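Extracellular solute-binding protein, family 3 (Methylophaga aminisulfidivorans MP, PDB 5SV6) is of unknown function but has a periplasmic binding protein-like architecture and is probably connected with the methanol dehydrogenase system of this methylotroph. Local coordinates at residues Glu55-Ser59 against Pro217-Tyr222; Val106-Lys112 against Phe251-Val257; Thr119-Tyr123 against Ile268-Leu272; Tyr123-Gly127 against Gly287-Leu291. All coordinates share one frame; numbering follows the deposited sequence.

Contact 1 of 4, residues Glu55-Ser59 against Pro217-Tyr222; sequences EMPYS and PEAARY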
loop_
_atom_site.group_PDB
_atom_site.type_symbol
_atom_site.label_atom_id
_atom_site.label_comp_id
_atom_site.label_asym_id
_atom_site.label_seq_id
_atom_site.Cartn_x
_atom_site.Cartn_y
_atom_site.Cartn_z
ATOM N N GLU A 55 1.739 -10.143 5.782
ATOM C CA GLU A 55 1.492 -8.733 5.483
ATOM C C GLU A 55 0.200 -8.548 4.686
ATOM O O GLU A 55 0.216 -8.099 3.545
ATOM C CB GLU A 55 2.687 -8.079 4.774
ATOM C CG GLU A 55 2.483 -6.585 4.509
ATOM C CD GLU A 55 3.647 -5.713 4.917
ATOM O OE1 GLU A 55 4.525 -6.178 5.679
ATOM O OE2 GLU A 55 3.667 -4.544 4.469
HETATM N N MSE A 56 -0.915 -8.926 5.296
HETATM C CA MSE A 56 -2.214 -8.728 4.684
HETATM C C MSE A 56 -2.462 -7.226 4.590
HETATM O O MSE A 56 -1.958 -6.462 5.420
HETATM C CB MSE A 56 -3.301 -9.435 5.508
HETATM C CG MSE A 56 -3.203 -10.944 5.449
HETATM SE SE MSE A 56 -3.374 -11.601 3.618
HETATM C CE MSE A 56 -5.319 -11.686 3.449
ATOM N N PRO A 57 -3.230 -6.790 3.581
ATOM C CA PRO A 57 -3.945 -7.654 2.626
ATOM C C PRO A 57 -3.107 -8.038 1.400
ATOM O O PRO A 57 -3.621 -8.714 0.516
ATOM C CB PRO A 57 -5.140 -6.786 2.212
ATOM C CG PRO A 57 -4.580 -5.372 2.248
ATOM C CD PRO A 57 -3.540 -5.360 3.372
ATOM N N TYR A 58 -1.843 -7.622 1.361
ATOM C CA TYR A 58 -0.979 -7.934 0.230
ATOM C C TYR A 58 -0.676 -9.417 0.098
ATOM O O TYR A 58 -0.784 -9.981 -0.992
ATOM C CB TYR A 58 0.364 -7.193 0.328
ATOM C CG TYR A 58 0.296 -5.681 0.411
ATOM C CD1 TYR A 58 0.357 -5.032 1.636
ATOM C CD2 TYR A 58 0.227 -4.905 -0.732
ATOM C CE1 TYR A 58 0.332 -3.656 1.719
ATOM C CE2 TYR A 58 0.193 -3.520 -0.657
ATOM C CZ TYR A 58 0.242 -2.907 0.569
ATOM O OH TYR A 58 0.220 -1.531 0.638
ATOM N N SER A 59 -0.274 -10.042 1.207
ATOM C CA SER A 59 0.377 -11.342 1.147
ATOM C C SER A 59 0.390 -12.030 2.505
ATOM O O SER A 59 0.548 -11.376 3.525
ATOM C CB SER A 59 1.835 -11.166 0.679
ATOM O OG SER A 59 2.546 -12.399 0.697
ATOM N N PRO A 217 -4.897 0.594 -1.464
ATOM C CA PRO A 217 -4.832 -0.872 -1.565
ATOM C C PRO A 217 -4.686 -1.600 -0.215
ATOM O O PRO A 217 -5.153 -2.738 -0.091
ATOM C CB PRO A 217 -3.602 -1.098 -2.457
ATOM C CG PRO A 217 -3.597 0.103 -3.348
ATOM C CD PRO A 217 -3.999 1.247 -2.438
ATOM N N GLU A 218 -4.064 -0.951 0.765
ATOM C CA GLU A 218 -3.898 -1.510 2.115
ATOM C C GLU A 218 -5.198 -1.534 2.901
ATOM O O GLU A 218 -5.378 -2.363 3.790
ATOM C CB GLU A 218 -2.928 -0.646 2.918
ATOM C CG GLU A 218 -1.585 -1.225 3.090
ATOM C CD GLU A 218 -0.564 -0.184 3.479
ATOM O OE1 GLU A 218 -0.902 0.743 4.261
ATOM O OE2 GLU A 218 0.571 -0.287 2.979
ATOM N N ALA A 219 -6.079 -0.580 2.612
ATOM C CA ALA A 219 -7.260 -0.374 3.435
ATOM C C ALA A 219 -8.525 -0.964 2.833
ATOM O O ALA A 219 -9.468 -1.249 3.559
ATOM C CB ALA A 219 -7.466 1.106 3.716
ATOM N N ALA A 220 -8.523 -1.152 1.515
ATOM C CA ALA A 220 -9.760 -1.364 0.750
ATOM C C ALA A 220 -10.673 -2.481 1.245
ATOM O O ALA A 220 -11.871 -2.265 1.407
ATOM C CB ALA A 220 -9.454 -1.544 -0.743
ATOM N N ARG A 221 -10.118 -3.667 1.488
ATOM C CA ARG A 221 -10.955 -4.783 1.904
ATOM C C ARG A 221 -11.580 -4.529 3.275
ATOM O O ARG A 221 -12.714 -4.945 3.537
ATOM C CB ARG A 221 -10.186 -6.116 1.875
ATOM C CG ARG A 221 -9.111 -6.296 2.939
ATOM C CD ARG A 221 -8.818 -7.789 3.138
ATOM N NE ARG A 221 -8.362 -8.434 1.905
ATOM C CZ ARG A 221 -8.199 -9.748 1.765
ATOM N NH1 ARG A 221 -8.481 -10.562 2.772
ATOM N NH2 ARG A 221 -7.760 -10.250 0.617
ATOM N N TYR A 222 -10.855 -3.810 4.133
ATOM C CA TYR A 222 -11.310 -3.548 5.495
ATOM C C TYR A 222 -12.359 -2.441 5.554
ATOM O O TYR A 222 -13.229 -2.435 6.431
ATOM C CB TYR A 222 -10.116 -3.238 6.408
ATOM C CG TYR A 222 -9.019 -4.278 6.274
ATOM C CD1 TYR A 222 -9.186 -5.555 6.791
ATOM C CD2 TYR A 222 -7.833 -3.988 5.607
ATOM C CE1 TYR A 222 -8.189 -6.532 6.652
ATOM C CE2 TYR A 222 -6.819 -4.956 5.470
ATOM C CZ TYR A 222 -7.016 -6.224 6.002
ATOM O OH TYR A 222 -6.047 -7.194 5.881
#
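Pro57, following a cis peptide bond, is wedged against helix 216-224, with its CG 3.5 Å from Glu218 O and its CD at the edge of the Tyr222 ring, 3.9 Å from Tyr222 CE2. This buried proline forms the tight part of the contact. Tyr222 OH extends past it to Met56 CB at 3.6 Å. With Arg221 CG between the backbone N and the carbonyl carbon (chi1 70°), that carbon sits over the centre of the Tyr222 ring, and Arg221 NE comes to 3.6 Å from Pro57 CB.

The polar link is a single bond: Tyr58 OH donates to Glu218 OE2 at 2.7 Å, meeting the carboxylate on its anti side and 28° out of its plane. Ring and carboxylate planes stand 77° apart. A phenylalanine here would probably leave Glu218 OE2 without this donor and the carboxylate freer to turn.

The more solvent-accessible side is formed by the partly exposed Met56 and Arg221: the selenomethionine lays its CE over one face of the guanidinium, 3.4 Å from Arg221 NH1. The guanidinium has its stronger partner in Glu286, a salt bridge through NE.

Residues 55-59 join the short antiparallel strands 54-55 and 59-60, with Tyr58 and Ser59 both facing Glu55 in a classic beta bulge. Pro57 and Glu218 also touch Pro197 of helix 197-206, while Tyr58 packs on Trp215 of strand 211-215.

Contact 2 of 4, residues Val106-Lys112 against Phe251-Val257; sequences VVMGVDK and FEQSIAV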
loop_
_atom_site.group_PDB
_atom_site.type_symbol
_atom_site.label_atom_id
_atom_site.label_comp_id
_atom_site.label_asym_id
_atom_site.label_seq_id
_atom_site.Cartn_x
_atom_site.Cartn_y
_atom_site.Cartn_z
ATOM N N VAL A 106 11.541 -11.832 -8.266
ATOM C CA VAL A 106 10.420 -10.939 -8.546
ATOM C C VAL A 106 9.839 -10.387 -7.257
ATOM O O VAL A 106 9.631 -11.133 -6.304
ATOM C CB VAL A 106 9.311 -11.692 -9.313
ATOM C CG1 VAL A 106 8.043 -10.856 -9.402
ATOM C CG2 VAL A 106 9.803 -12.091 -10.702
ATOM N N VAL A 107 9.613 -9.075 -7.224
ATOM C CA VAL A 107 8.812 -8.461 -6.171
ATOM C C VAL A 107 7.530 -7.900 -6.775
ATOM O O VAL A 107 7.567 -7.165 -7.764
ATOM C CB VAL A 107 9.599 -7.386 -5.398
ATOM C CG1 VAL A 107 8.669 -6.581 -4.493
ATOM C CG2 VAL A 107 10.686 -8.061 -4.559
HETATM N N MSE A 108 6.391 -8.242 -6.179
HETATM C CA MSE A 108 5.099 -7.998 -6.838
HETATM C C MSE A 108 4.657 -6.535 -6.951
HETATM O O MSE A 108 3.992 -6.169 -7.914
HETATM C CB MSE A 108 3.982 -8.828 -6.190
HETATM C CG MSE A 108 4.126 -10.336 -6.399
HETATM SE SE MSE A 108 4.253 -10.853 -8.293
HETATM C CE MSE A 108 2.544 -10.167 -8.962
ATOM N N GLY A 109 5.004 -5.709 -5.971
ATOM C CA GLY A 109 4.584 -4.325 -6.001
ATOM C C GLY A 109 5.575 -3.325 -5.425
ATOM O O GLY A 109 5.862 -3.341 -4.225
ATOM N N VAL A 110 6.099 -2.457 -6.287
ATOM C CA VAL A 110 6.888 -1.305 -5.852
ATOM C C VAL A 110 6.421 -0.100 -6.668
ATOM O O VAL A 110 5.725 -0.268 -7.678
ATOM C CB VAL A 110 8.417 -1.505 -6.045
ATOM C CG1 VAL A 110 8.925 -2.728 -5.260
ATOM C CG2 VAL A 110 8.776 -1.602 -7.526
ATOM N N ASP A 111 6.779 1.110 -6.240
ATOM C CA ASP A 111 6.472 2.288 -7.053
ATOM C C ASP A 111 7.192 2.174 -8.395
ATOM O O ASP A 111 8.344 1.742 -8.446
ATOM C CB ASP A 111 6.934 3.583 -6.380
ATOM C CG ASP A 111 6.140 3.931 -5.127
ATOM O OD1 ASP A 111 5.091 3.306 -4.867
ATOM O OD2 ASP A 111 6.575 4.856 -4.402
ATOM N N LYS A 112 6.516 2.552 -9.475
ATOM C CA LYS A 112 7.166 2.627 -10.784
ATOM C C LYS A 112 8.426 3.488 -10.684
ATOM O O LYS A 112 8.408 4.530 -10.050
ATOM C CB LYS A 112 6.211 3.241 -11.807
ATOM C CG LYS A 112 6.849 3.479 -13.174
ATOM C CD LYS A 112 7.400 2.180 -13.767
ATOM C CE LYS A 112 8.247 2.456 -15.005
ATOM N NZ LYS A 112 8.787 1.212 -15.631
ATOM N N PHE A 251 0.234 6.887 -6.838
ATOM C CA PHE A 251 1.455 6.212 -7.290
ATOM C C PHE A 251 1.171 5.044 -8.233
ATOM O O PHE A 251 0.317 4.197 -7.944
ATOM C CB PHE A 251 2.253 5.697 -6.083
ATOM C CG PHE A 251 2.748 6.795 -5.173
ATOM C CD1 PHE A 251 4.043 7.288 -5.304
ATOM C CD2 PHE A 251 1.914 7.349 -4.213
ATOM C CE1 PHE A 251 4.495 8.318 -4.491
ATOM C CE2 PHE A 251 2.359 8.381 -3.389
ATOM C CZ PHE A 251 3.654 8.865 -3.527
ATOM N N GLU A 252 1.906 4.992 -9.341
ATOM C CA GLU A 252 1.849 3.846 -10.242
ATOM C C GLU A 252 2.610 2.686 -9.606
ATOM O O GLU A 252 3.685 2.878 -9.030
ATOM C CB GLU A 252 2.448 4.186 -11.611
ATOM C CG GLU A 252 1.601 5.162 -12.426
ATOM C CD GLU A 252 2.253 5.530 -13.749
ATOM O OE1 GLU A 252 3.477 5.328 -13.898
ATOM O OE2 GLU A 252 1.536 6.000 -14.649
ATOM N N GLN A 253 2.055 1.485 -9.709
ATOM C CA GLN A 253 2.696 0.305 -9.128
ATOM C C GLN A 253 3.204 -0.665 -10.197
ATOM O O GLN A 253 2.517 -0.924 -11.182
ATOM C CB GLN A 253 1.725 -0.407 -8.185
ATOM C CG GLN A 253 1.238 0.486 -7.046
ATOM C CD GLN A 253 2.365 0.882 -6.116
ATOM O OE1 GLN A 253 2.934 0.036 -5.430
ATOM N NE2 GLN A 253 2.713 2.170 -6.111
ATOM N N SER A 254 4.394 -1.219 -9.979
ATOM C CA SER A 254 5.029 -2.118 -10.946
ATOM C C SER A 254 5.589 -3.371 -10.290
ATOM O O SER A 254 5.820 -3.400 -9.083
ATOM C CB SER A 254 6.194 -1.412 -11.642
ATOM O OG SER A 254 5.775 -0.271 -12.372
ATOM N N ILE A 255 5.816 -4.402 -11.098
ATOM C CA ILE A 255 6.616 -5.557 -10.677
ATOM C C ILE A 255 8.073 -5.116 -10.661
ATOM O O ILE A 255 8.468 -4.322 -11.512
ATOM C CB ILE A 255 6.498 -6.710 -11.705
ATOM C CG1 ILE A 255 5.036 -7.104 -11.948
ATOM C CG2 ILE A 255 7.323 -7.904 -11.274
ATOM C CD1 ILE A 255 4.326 -7.652 -10.740
ATOM N N ALA A 256 8.875 -5.628 -9.724
ATOM C CA ALA A 256 10.305 -5.312 -9.699
ATOM C C ALA A 256 11.152 -6.559 -9.886
ATOM O O ALA A 256 10.834 -7.625 -9.345
ATOM C CB ALA A 256 10.686 -4.625 -8.387
ATOM N N VAL A 257 12.229 -6.422 -10.659
ATOM C CA VAL A 257 13.269 -7.450 -10.738
ATOM C C VAL A 257 14.614 -6.739 -10.582
ATOM O O VAL A 257 14.666 -5.515 -10.638
ATOM C CB VAL A 257 13.234 -8.193 -12.097
ATOM C CG1 VAL A 257 11.840 -8.746 -12.377
ATOM C CG2 VAL A 257 13.654 -7.263 -13.229
HETATM O O HOH W 1 4.791 0.655 -3.630
#
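Val110 CG2 meets Ala256 CB at 3.7 Å in the apolar middle of this strand pair, and Val107 lies on the same face of the sheet. Val106 CG1 packs against Ile255 CG2 at 3.6 Å. Met108, a selenomethionine bent at chi2 and chi3, runs alongside Ile255 in the same direction, its CE 3.6 Å from Ile255 CD1. Helix 66-77 packs on Met108, and Ile268 of helix 262-274 packs on Val106 and Ile255.

The backbones form an antiparallel ladder within the mixed sheet of the binding-protein-like fold. Val107 pairs with Ala256 and Val110 with Ser254, both as hydrogen-bonded pairs. The register slips by one residue between them, the mark of a beta bulge, where the chain turns a corner at Met108. The axes of 109-111 and 251-257 make an angle of 127°, well short of straight antiparallel. The carbonyl at the corner, Met108 O, is taken up by Tyr123 OH.

Farther out, Asp111 and Gln253 form a non-hydrogen-bonded pair whose polar ends come together. The bend of Gln253 at chi2 (-65°) lays its amide beside Asp111, so that Gln253 NE2 donates to Asp111 OD1 at 2.9 Å, on the anti side, with the planes 86° apart. One water donates to Asp111 OD1 and to Gln253 OE1. At the exposed end Lys112 N bonds Glu252 O from above the carbonyl plane, and Lys112 CD passes 3.3 Å from Ser254 OG. Both Lys112 NZ and Ser254 OG turn to Ser120 O.

Contact 3 of 4, residues Thr119-Tyr123 against Ile268-Leu272; sequences TSDPY and INTAL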
loop_
_atom_site.group_PDB
_atom_site.type_symbol
_atom_site.label_atom_id
_atom_site.label_comp_id
_atom_site.label_asym_id
_atom_site.label_seq_id
_atom_site.Cartn_x
_atom_site.Cartn_y
_atom_site.Cartn_z
ATOM N N THR A 119 11.801 -1.784 -13.109
ATOM C CA THR A 119 10.368 -1.878 -12.865
ATOM C C THR A 119 9.611 -2.122 -14.171
ATOM O O THR A 119 9.965 -1.589 -15.221
ATOM C CB THR A 119 9.798 -0.620 -12.169
ATOM O OG1 THR A 119 10.288 0.550 -12.830
ATOM C CG2 THR A 119 10.215 -0.575 -10.706
ATOM N N SER A 120 8.566 -2.925 -14.082
ATOM C CA SER A 120 7.752 -3.257 -15.236
ATOM C C SER A 120 6.915 -2.046 -15.626
ATOM O O SER A 120 6.864 -1.048 -14.889
ATOM C CB SER A 120 6.808 -4.400 -14.862
ATOM O OG SER A 120 5.790 -3.920 -13.994
ATOM N N ASP A 121 6.249 -2.133 -16.774
ATOM C CA ASP A 121 5.130 -1.240 -17.052
ATOM C C ASP A 121 4.208 -1.298 -15.835
ATOM O O ASP A 121 3.971 -2.380 -15.277
ATOM C CB ASP A 121 4.344 -1.696 -18.296
ATOM C CG ASP A 121 5.187 -1.719 -19.559
ATOM O OD1 ASP A 121 6.134 -0.919 -19.661
ATOM O OD2 ASP A 121 4.915 -2.557 -20.452
ATOM N N PRO A 122 3.699 -0.138 -15.397
ATOM C CA PRO A 122 2.779 -0.126 -14.248
ATOM C C PRO A 122 1.542 -0.973 -14.543
ATOM O O PRO A 122 1.018 -0.889 -15.655
ATOM C CB PRO A 122 2.373 1.345 -14.125
ATOM C CG PRO A 122 3.405 2.115 -14.886
ATOM C CD PRO A 122 3.909 1.201 -15.973
ATOM N N TYR A 123 1.090 -1.788 -13.591
ATOM C CA TYR A 123 -0.112 -2.580 -13.836
ATOM C C TYR A 123 -1.333 -2.027 -13.103
ATOM O O TYR A 123 -2.452 -2.483 -13.322
ATOM C CB TYR A 123 0.110 -4.086 -13.580
ATOM C CG TYR A 123 0.490 -4.462 -12.155
ATOM C CD1 TYR A 123 1.821 -4.483 -11.742
ATOM C CD2 TYR A 123 -0.480 -4.841 -11.245
ATOM C CE1 TYR A 123 2.164 -4.837 -10.439
ATOM C CE2 TYR A 123 -0.156 -5.208 -9.958
ATOM C CZ TYR A 123 1.161 -5.202 -9.553
ATOM O OH TYR A 123 1.457 -5.566 -8.259
ATOM N N ILE A 268 7.937 -10.392 -18.339
ATOM C CA ILE A 268 6.966 -9.879 -17.397
ATOM C C ILE A 268 6.057 -8.835 -18.044
ATOM O O ILE A 268 4.843 -8.900 -17.910
ATOM C CB ILE A 268 7.675 -9.326 -16.134
ATOM C CG1 ILE A 268 8.223 -10.504 -15.321
ATOM C CG2 ILE A 268 6.704 -8.490 -15.311
ATOM C CD1 ILE A 268 9.151 -10.132 -14.178
ATOM N N ASN A 269 6.642 -7.889 -18.764
ATOM C CA ASN A 269 5.852 -6.869 -19.429
ATOM C C ASN A 269 4.871 -7.474 -20.434
ATOM O O ASN A 269 3.731 -7.036 -20.553
ATOM C CB ASN A 269 6.762 -5.843 -20.108
ATOM C CG ASN A 269 7.295 -4.811 -19.130
ATOM O OD1 ASN A 269 6.717 -4.614 -18.056
ATOM N ND2 ASN A 269 8.390 -4.143 -19.496
ATOM N N THR A 270 5.328 -8.497 -21.140
ATOM C CA THR A 270 4.482 -9.177 -22.105
ATOM C C THR A 270 3.323 -9.845 -21.384
ATOM O O THR A 270 2.180 -9.749 -21.820
ATOM C CB THR A 270 5.302 -10.212 -22.901
ATOM O OG1 THR A 270 6.204 -9.513 -23.758
ATOM C CG2 THR A 270 4.407 -11.118 -23.758
ATOM N N ALA A 271 3.621 -10.509 -20.267
ATOM C CA ALA A 271 2.599 -11.231 -19.531
ATOM C C ALA A 271 1.584 -10.266 -18.916
ATOM O O ALA A 271 0.386 -10.532 -18.935
ATOM C CB ALA A 271 3.223 -12.110 -18.454
ATOM N N LEU A 272 2.074 -9.159 -18.362
ATOM C CA LEU A 272 1.209 -8.139 -17.750
ATOM C C LEU A 272 0.177 -7.615 -18.733
ATOM O O LEU A 272 -0.996 -7.465 -18.409
ATOM C CB LEU A 272 2.042 -6.961 -17.230
ATOM C CG LEU A 272 2.864 -7.239 -15.975
ATOM C CD1 LEU A 272 3.689 -6.021 -15.569
ATOM C CD2 LEU A 272 1.920 -7.647 -14.866
HETATM O O HOH W 2 9.671 -1.883 -17.896
HETATM O O HOH W 3 2.952 -4.468 -19.696
#
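In helix-on-strand packing within an alpha/beta part of the binding-protein-like fold, Asn269 and Leu272 of helix 262-274 meet Ser120, Asp121 and Tyr123 of strand 118-133, in an irregular part of it. The helix comes closest through the Asn269 amide. Its OD1 accepts the backbone N-H of Asp121 at 2.8 Å, with the donor tilted 31° from the carbonyl plane.

The flat groups also stack: the Asp121 carboxylate and the Asn269 amide have planes only 3° apart, and Asp121 OD2 lies 3.5 Å from Asn269 CG. Asp121 OD1 stays 3.9 Å from Asn269 ND2, so the two ends meet by overlap of their planes rather than by a direct bond.

One helical turn on, Leu272 divides its methyls between two partners. CD1 approaches Ser120 OG at 3.4 Å, while CD2 faces Tyr123 CB at 4.2 Å. The rotation of Ser120 is fixed from two directions. Its OG, placed between the backbone N and the carbonyl carbon (chi1 72°), donates to Asp121 O and receives the N-H of Ile255 in the neighbouring strand 247-257. Ile268 CG2 completes the packing against Ser120 CB.

Two waters add further links between the segments. One accepts from Asn269 ND2 and donates to Thr119 O; the other donates to both Asp121 OD2 and Asn269 O, each at 2.8 Å.

Contact 4 of 4, residues Tyr123-Gly127 against Gly287-Leu291; sequences YYKSG and GIPLL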
loop_
_atom_site.group_PDB
_atom_site.type_symbol
_atom_site.label_atom_id
_atom_site.label_comp_id
_atom_site.label_asym_id
_atom_site.label_seq_id
_atom_site.Cartn_x
_atom_site.Cartn_y
_atom_site.Cartn_z
ATOM N N TYR A 123 1.090 -1.788 -13.591
ATOM C CA TYR A 123 -0.112 -2.580 -13.836
ATOM C C TYR A 123 -1.333 -2.027 -13.103
ATOM O O TYR A 123 -2.452 -2.483 -13.322
ATOM C CB TYR A 123 0.110 -4.086 -13.580
ATOM C CG TYR A 123 0.490 -4.462 -12.155
ATOM C CD1 TYR A 123 1.821 -4.483 -11.742
ATOM C CD2 TYR A 123 -0.480 -4.841 -11.245
ATOM C CE1 TYR A 123 2.164 -4.837 -10.439
ATOM C CE2 TYR A 123 -0.156 -5.208 -9.958
ATOM C CZ TYR A 123 1.161 -5.202 -9.553
ATOM O OH TYR A 123 1.457 -5.566 -8.259
ATOM N N TYR A 124 -1.106 -1.044 -12.232
ATOM C CA TYR A 124 -2.193 -0.176 -11.757
ATOM C C TYR A 124 -1.686 1.103 -11.127
ATOM O O TYR A 124 -0.502 1.257 -10.866
ATOM C CB TYR A 124 -3.153 -0.888 -10.787
ATOM C CG TYR A 124 -2.591 -1.291 -9.424
ATOM C CD1 TYR A 124 -3.054 -0.693 -8.252
ATOM C CD2 TYR A 124 -1.643 -2.296 -9.308
ATOM C CE1 TYR A 124 -2.560 -1.070 -7.005
ATOM C CE2 TYR A 124 -1.150 -2.690 -8.071
ATOM C CZ TYR A 124 -1.614 -2.075 -6.922
ATOM O OH TYR A 124 -1.125 -2.479 -5.694
ATOM N N LYS A 125 -2.617 2.002 -10.853
ATOM C CA LYS A 125 -2.309 3.226 -10.134
ATOM C C LYS A 125 -3.374 3.409 -9.055
ATOM O O LYS A 125 -4.573 3.225 -9.300
ATOM C CB LYS A 125 -2.300 4.408 -11.112
ATOM C CG LYS A 125 -1.867 5.768 -10.520
ATOM C CD LYS A 125 -1.970 6.852 -11.606
ATOM C CE LYS A 125 -1.566 8.222 -11.084
ATOM N NZ LYS A 125 -1.547 9.229 -12.176
ATOM N N SER A 126 -2.947 3.740 -7.845
ATOM C CA SER A 126 -3.918 4.040 -6.799
ATOM C C SER A 126 -3.411 5.212 -5.978
ATOM O O SER A 126 -2.436 5.851 -6.349
ATOM C CB SER A 126 -4.185 2.808 -5.928
ATOM O OG SER A 126 -5.360 2.992 -5.161
ATOM N N GLY A 127 -4.093 5.524 -4.887
ATOM C CA GLY A 127 -3.680 6.651 -4.075
ATOM C C GLY A 127 -3.978 6.477 -2.604
ATOM O O GLY A 127 -4.713 5.569 -2.210
ATOM N N GLY A 287 -11.384 -4.284 -3.992
ATOM C CA GLY A 287 -11.999 -3.024 -3.605
ATOM C C GLY A 287 -11.080 -1.830 -3.805
ATOM O O GLY A 287 -11.328 -0.731 -3.296
ATOM N N ILE A 288 -10.008 -2.049 -4.554
ATOM C CA ILE A 288 -8.975 -1.040 -4.757
ATOM C C ILE A 288 -9.415 -0.025 -5.799
ATOM O O ILE A 288 -9.827 -0.414 -6.892
ATOM C CB ILE A 288 -7.666 -1.704 -5.252
ATOM C CG1 ILE A 288 -7.115 -2.665 -4.191
ATOM C CG2 ILE A 288 -6.624 -0.646 -5.647
ATOM C CD1 ILE A 288 -5.872 -3.401 -4.629
ATOM N N PRO A 289 -9.352 1.277 -5.456
ATOM C CA PRO A 289 -9.632 2.346 -6.419
ATOM C C PRO A 289 -8.521 2.412 -7.456
ATOM O O PRO A 289 -7.339 2.496 -7.118
ATOM C CB PRO A 289 -9.639 3.621 -5.562
ATOM C CG PRO A 289 -9.781 3.161 -4.161
ATOM C CD PRO A 289 -9.141 1.803 -4.097
ATOM N N LEU A 290 -8.916 2.364 -8.720
ATOM C CA LEU A 290 -7.978 2.307 -9.825
ATOM C C LEU A 290 -7.984 3.621 -10.576
ATOM O O LEU A 290 -9.034 4.078 -11.025
ATOM C CB LEU A 290 -8.361 1.165 -10.762
ATOM C CG LEU A 290 -8.220 -0.216 -10.121
ATOM C CD1 LEU A 290 -8.650 -1.310 -11.080
ATOM C CD2 LEU A 290 -6.781 -0.411 -9.660
ATOM N N LEU A 291 -6.811 4.229 -10.697
ATOM C CA LEU A 291 -6.694 5.550 -11.283
ATOM C C LEU A 291 -6.038 5.511 -12.661
ATOM O O LEU A 291 -5.944 6.548 -13.326
ATOM C CB LEU A 291 -5.887 6.458 -10.353
ATOM C CG LEU A 291 -6.653 6.825 -9.083
ATOM C CD1 LEU A 291 -5.711 7.296 -7.994
ATOM C CD2 LEU A 291 -7.666 7.900 -9.442
#
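Leu291 N donates to Lys125 O at 2.8 Å where the tail 288-291 crosses strand residues 124-127, their end-to-end directions 95° apart. The donor is tilted 33° from the carbonyl plane, and Leu290 CA adds a CA-H...O contact to the same oxygen. A second bond runs from a side chain: Ser126 OG donates to Pro289 O at 2.8 Å, in the carbonyl plane. Ser126 OG points opposite the backbone N about the CA-CB bond (chi1 -165°), which turns the hydroxyl to the tail. An alanine at this position is likely to leave Pro289 O without that donor, with Leu291 N to Lys125 O the one hydrogen bond remaining between tail and strand.

The tail begins at Gly287, where a positive phi and two bonds back into the last turn make the Schellman motif that ends helix 276-286; from there the last residues of the chain return to strand 118-133 of the main mixed sheet. Strand 230-234 and helix 216-224 both touch Pro289.

Apolar groups fill in around the two bonds. Leu290 crosses Tyr124 at about a right angle, its CD2 3.8 Å from Tyr124 CB, and Ile288 CG2 reaches Tyr124 CE1 at 4.3 Å. Leu291 CD1 rests 3.7 Å from Ser126 C. On the more exposed side the fully extended Lys125 passes Leu291, with Lys125 CG 4.1 Å from Leu291 CB, and carries its NZ on to a salt bridge with Glu237.

From the N terminus, the loop 55-59 comes first and meets helix 216-224, so contact 1 closes a loop of 157 intervening residues. Strand 106-111 and then strand 118-133 start contacts 2, 3 and 4 inside that span, but their partners follow it: strand 247-257, helix 262-274 and the tail 287-291. Contact 1 therefore crosses all three, and contact 2 crosses contacts 3 and 4; none nests within another. Contacts 3 and 4 share Tyr123 and part from it toward helix and tail. Contact 2 touches both through residues of 118-133, the neighbour of strand 247-257 in the sheet. Contact 4 meets contact 1 where Pro217 and Ala220 pack on the tail.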